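Local coordinates for putative branched-chain amino acid ABC transporter, periplasmic branched-chain amino acid-binding protein (Pseudomonas protegens Pf-5, PDB 4RU0), which probably serves as the periplasmic solute-binding component of an ABC transporter, capturing branched-chain amino acids or related small solutes for uptake, at residues F157-V165 against Y192-L203. Residues are numbered along the deposited sequence; the frame is centred on the assembly and turned at random.
Sequences FYSEASTLV and YGRETLGPLKLL. With P3G (3,6,9,12,15-pentaoxaheptadecane), chain C.
Phe-157 and Tyr-192 meet as an offset edge-to-face pair: the CD1/CE1 edge of the tyrosine is turned to the phenylalanine face, with ring planes 76° apart and Phe-157 CZ lying 3.6 Å from Tyr-192 CD1. One face of the Tyr-192 ring is covered by the bound polyether, whose O6 sits above the plane toward the rim, while Tyr-192 CB lies 3.6 Å from C13 of P3G. The Phe-157 ring also crosses the bent chain of Glu-195. Near the start of helix 197-207, Pro-199 lies over a face of Tyr-158, its CD 4.0 Å from the ring centroid in a CH-pi contact. CG anti to the carbonyl carbon (chi1 -84°) carries the Tyr-158 ring to Glu-195, its CE1 beside the backbone O and the OE1 of that residue. A water there donates to Glu-195 O (2.7 Å), accepts from Gly-198 N (2.9 Å) and is weakly linked to Tyr-158 OH. Helices 157-172 and 197-207, whose axes cross at -36° in these segments, flank the parallel part of the alpha/beta sheet in a lobe of this periplasmic binding protein, and Leu-200 and Leu-164 both touch Phe-239 of strand 237-241. The axes approach to 8.7 Å, consistent with the small Ala-161 at the interface: its CB lies 3.9 Å from Pro-199 CB, with Leu-200 CD2 and Leu-203 CD1 close by. Val-165 CG2 extends this apolar seam, 3.9 Å from Leu-203 CD1. In the second shell, Arg-241 makes cation-pi contacts with both Phe-157 and Tyr-192, and Tyr-192 OH is hydrogen-bonded to Thr-242 O, just after strand 237-241. Glu-195 OE1 is hydrogen-bonded to Thr-139 OG1, and Tyr-158 OH to Lys-428 NZ of helix 418-435.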
loop_
_atom_site.group_PDB
_atom_site.type_symbol
_atom_site.label_atom_id
_atom_site.label_comp_id
_atom_site.label_asym_id
_atom_site.label_seq_id
_atom_site.Cartn_x
_atom_site.Cartn_y
_atom_site.Cartn_z
ATOM N N PHE A 157 0.222 7.403 -4.119
ATOM C CA PHE A 157 -0.306 8.590 -3.460
ATOM C C PHE A 157 -0.994 9.546 -4.434
ATOM O O PHE A 157 -1.901 10.286 -4.044
ATOM C CB PHE A 157 0.814 9.309 -2.711
ATOM C CG PHE A 157 1.397 8.501 -1.588
ATOM C CD1 PHE A 157 0.570 7.898 -0.647
ATOM C CD2 PHE A 157 2.771 8.318 -1.485
ATOM C CE1 PHE A 157 1.106 7.142 0.390
ATOM C CE2 PHE A 157 3.314 7.559 -0.454
ATOM C CZ PHE A 157 2.479 6.972 0.486
ATOM N N TYR A 158 -0.589 9.525 -5.701
ATOM C CA TYR A 158 -1.274 10.343 -6.701
ATOM C C TYR A 158 -2.700 9.842 -6.891
ATOM O O TYR A 158 -3.650 10.621 -6.836
ATOM C CB TYR A 158 -0.529 10.341 -8.038
ATOM C CG TYR A 158 0.599 11.345 -8.115
ATOM C CD1 TYR A 158 1.279 11.746 -6.974
ATOM C CD2 TYR A 158 0.985 11.895 -9.333
ATOM C CE1 TYR A 158 2.318 12.661 -7.043
ATOM C CE2 TYR A 158 2.021 12.813 -9.412
ATOM C CZ TYR A 158 2.682 13.195 -8.261
ATOM O OH TYR A 158 3.715 14.107 -8.319
ATOM N N SER A 159 -2.850 8.537 -7.110
ATOM C CA SER A 159 -4.177 7.942 -7.237
ATOM C C SER A 159 -4.993 8.110 -5.961
ATOM O O SER A 159 -6.200 8.302 -6.018
ATOM C CB SER A 159 -4.073 6.457 -7.585
ATOM O OG SER A 159 -3.467 6.268 -8.845
ATOM N N GLU A 160 -4.325 8.024 -4.813
ATOM C CA GLU A 160 -5.005 8.147 -3.531
ATOM C C GLU A 160 -5.684 9.506 -3.426
ATOM O O GLU A 160 -6.821 9.604 -2.965
ATOM C CB GLU A 160 -4.041 7.959 -2.364
ATOM C CG GLU A 160 -4.756 7.831 -1.024
ATOM C CD GLU A 160 -3.811 7.938 0.158
ATOM O OE1 GLU A 160 -2.743 8.578 0.020
ATOM O OE2 GLU A 160 -4.140 7.387 1.229
ATOM N N ALA A 161 -4.984 10.546 -3.871
ATOM C CA ALA A 161 -5.543 11.889 -3.898
ATOM C C ALA A 161 -6.831 11.897 -4.703
ATOM O O ALA A 161 -7.850 12.417 -4.248
ATOM C CB ALA A 161 -4.543 12.877 -4.477
ATOM N N SER A 162 -6.788 11.300 -5.891
ATOM C CA SER A 162 -7.967 11.247 -6.748
ATOM C C SER A 162 -9.137 10.520 -6.081
ATOM O O SER A 162 -10.253 11.024 -6.090
ATOM C CB SER A 162 -7.634 10.580 -8.079
ATOM O OG SER A 162 -8.736 10.660 -8.970
ATOM N N THR A 163 -8.880 9.347 -5.504
ATOM C CA THR A 163 -9.934 8.597 -4.812
ATOM C C THR A 163 -10.479 9.379 -3.618
ATOM O O THR A 163 -11.680 9.346 -3.343
ATOM C CB THR A 163 -9.448 7.220 -4.313
ATOM O OG1 THR A 163 -8.495 7.393 -3.260
ATOM C CG2 THR A 163 -8.814 6.439 -5.431
ATOM N N LEU A 164 -9.592 10.071 -2.906
ATOM C CA LEU A 164 -9.999 10.923 -1.795
ATOM C C LEU A 164 -11.009 11.957 -2.286
ATOM O O LEU A 164 -12.078 12.116 -1.700
ATOM C CB LEU A 164 -8.780 11.612 -1.159
ATOM C CG LEU A 164 -8.945 12.547 0.058
ATOM C CD1 LEU A 164 -9.154 14.000 -0.361
ATOM C CD2 LEU A 164 -10.075 12.068 0.981
ATOM N N VAL A 165 -10.674 12.640 -3.376
ATOM C CA VAL A 165 -11.551 13.654 -3.952
ATOM C C VAL A 165 -12.844 13.033 -4.491
ATOM O O VAL A 165 -13.931 13.589 -4.329
ATOM C CB VAL A 165 -10.826 14.434 -5.072
ATOM C CG1 VAL A 165 -11.815 15.204 -5.929
ATOM C CG2 VAL A 165 -9.779 15.373 -4.473
ATOM N N TYR A 192 6.822 11.822 1.821
ATOM C CA TYR A 192 5.529 11.160 1.970
ATOM C C TYR A 192 4.371 12.153 2.036
ATOM O O TYR A 192 3.336 11.931 1.417
ATOM C CB TYR A 192 5.531 10.274 3.219
ATOM C CG TYR A 192 4.166 10.049 3.826
ATOM C CD1 TYR A 192 3.273 9.141 3.267
ATOM C CD2 TYR A 192 3.777 10.730 4.968
ATOM C CE1 TYR A 192 2.026 8.929 3.829
ATOM C CE2 TYR A 192 2.541 10.525 5.538
ATOM C CZ TYR A 192 1.667 9.626 4.965
ATOM O OH TYR A 192 0.435 9.431 5.537
ATOM N N GLY A 193 4.545 13.237 2.785
ATOM C CA GLY A 193 3.467 14.192 2.980
ATOM C C GLY A 193 3.303 15.159 1.818
ATOM O O GLY A 193 2.201 15.627 1.534
ATOM N N ARG A 194 4.407 15.450 1.141
ATOM C CA ARG A 194 4.405 16.394 0.033
ATOM C C ARG A 194 3.964 15.765 -1.297
ATOM O O ARG A 194 3.715 16.489 -2.264
ATOM C CB ARG A 194 5.796 17.019 -0.126
ATOM C CG ARG A 194 6.249 17.890 1.045
ATOM C CD ARG A 194 7.681 18.370 0.820
ATOM N NE ARG A 194 8.240 19.034 1.994
ATOM C CZ ARG A 194 9.266 19.883 1.957
ATOM N NH1 ARG A 194 9.845 20.188 0.800
ATOM N NH2 ARG A 194 9.706 20.439 3.079
ATOM N N GLU A 195 3.861 14.436 -1.343
ATOM C CA GLU A 195 3.569 13.732 -2.595
ATOM C C GLU A 195 2.242 14.146 -3.205
ATOM O O GLU A 195 2.107 14.163 -4.423
ATOM C CB GLU A 195 3.566 12.205 -2.397
ATOM C CG GLU A 195 4.888 11.515 -2.698
ATOM C CD GLU A 195 5.466 11.887 -4.060
ATOM O OE1 GLU A 195 4.956 11.403 -5.094
ATOM O OE2 GLU A 195 6.442 12.665 -4.093
ATOM N N THR A 196 1.268 14.482 -2.362
ATOM C CA THR A 196 -0.073 14.782 -2.854
ATOM C C THR A 196 -0.248 16.245 -3.251
ATOM O O THR A 196 -1.340 16.644 -3.651
ATOM C CB THR A 196 -1.156 14.416 -1.814
ATOM O OG1 THR A 196 -0.776 14.903 -0.522
ATOM C CG2 THR A 196 -1.359 12.915 -1.756
ATOM N N LEU A 197 0.815 17.039 -3.149
ATOM C CA LEU A 197 0.743 18.456 -3.526
ATOM C C LEU A 197 0.364 18.639 -4.992
ATOM O O LEU A 197 -0.569 19.377 -5.311
ATOM C CB LEU A 197 2.074 19.158 -3.247
ATOM C CG LEU A 197 2.351 19.434 -1.770
ATOM C CD1 LEU A 197 3.779 19.912 -1.574
ATOM C CD2 LEU A 197 1.357 20.446 -1.204
ATOM N N GLY A 198 1.090 17.969 -5.879
ATOM C CA GLY A 198 0.789 18.009 -7.299
ATOM C C GLY A 198 -0.641 17.646 -7.666
ATOM O O GLY A 198 -1.376 18.480 -8.212
ATOM N N PRO A 199 -1.053 16.404 -7.367
ATOM C CA PRO A 199 -2.387 15.960 -7.795
ATOM C C PRO A 199 -3.528 16.767 -7.173
ATOM O O PRO A 199 -4.523 17.029 -7.853
ATOM C CB PRO A 199 -2.434 14.493 -7.341
ATOM C CG PRO A 199 -1.392 14.369 -6.298
ATOM C CD PRO A 199 -0.312 15.344 -6.663
ATOM N N LEU A 200 -3.392 17.169 -5.915
ATOM C CA LEU A 200 -4.455 17.940 -5.269
ATOM C C LEU A 200 -4.608 19.311 -5.912
ATOM O O LEU A 200 -5.716 19.830 -6.012
ATOM C CB LEU A 200 -4.197 18.077 -3.767
ATOM C CG LEU A 200 -4.568 16.790 -3.014
ATOM C CD1 LEU A 200 -4.241 16.878 -1.534
ATOM C CD2 LEU A 200 -6.037 16.458 -3.221
ATOM N N LYS A 201 -3.501 19.888 -6.365
ATOM C CA LYS A 201 -3.551 21.173 -7.048
ATOM C C LYS A 201 -4.280 21.042 -8.387
ATOM O O LYS A 201 -5.114 21.883 -8.739
ATOM C CB LYS A 201 -2.143 21.723 -7.264
ATOM C CG LYS A 201 -2.118 23.056 -7.986
ATOM C CD LYS A 201 -0.690 23.536 -8.207
ATOM C CE LYS A 201 -0.005 22.735 -9.292
ATOM N NZ LYS A 201 1.383 23.209 -9.535
ATOM N N LEU A 202 -3.959 19.983 -9.126
ATOM C CA LEU A 202 -4.630 19.690 -10.386
ATOM C C LEU A 202 -6.137 19.481 -10.191
ATOM O O LEU A 202 -6.948 20.095 -10.885
ATOM C CB LEU A 202 -4.004 18.456 -11.043
ATOM C CG LEU A 202 -4.685 17.894 -12.298
ATOM C CD1 LEU A 202 -4.762 18.957 -13.383
ATOM C CD2 LEU A 202 -3.942 16.666 -12.799
ATOM N N LEU A 203 -6.503 18.622 -9.242
ATOM C CA LEU A 203 -7.906 18.337 -8.956
ATOM C C LEU A 203 -8.648 19.583 -8.474
ATOM O O LEU A 203 -9.838 19.748 -8.748
ATOM C CB LEU A 203 -8.020 17.214 -7.918
ATOM C CG LEU A 203 -7.455 15.864 -8.389
ATOM C CD1 LEU A 203 -7.101 14.946 -7.216
ATOM C CD2 LEU A 203 -8.421 15.172 -9.340
HETATM O O3 P3G C . 5.087 -1.829 6.585
HETATM C C7 P3G C . 5.228 -1.252 5.299
HETATM C C8 P3G C . 6.280 -0.160 5.360
HETATM O O4 P3G C . 6.018 0.779 4.326
HETATM C C9 P3G C . 6.274 2.107 4.747
HETATM C C10 P3G C . 5.137 2.974 4.256
HETATM O O5 P3G C . 5.623 4.282 4.013
HETATM C C11 P3G C . 4.811 5.259 4.633
HETATM C C12 P3G C . 5.536 6.592 4.611
HETATM O O6 P3G C . 5.551 7.140 5.916
HETATM C C13 P3G C . 6.481 8.191 6.038
HETATM C C14 P3G C . 7.723 7.665 6.711
HETATM O O7 P3G C . 8.785 8.587 6.521
HETATM O O HOH W 1 3.349 16.166 -5.693
#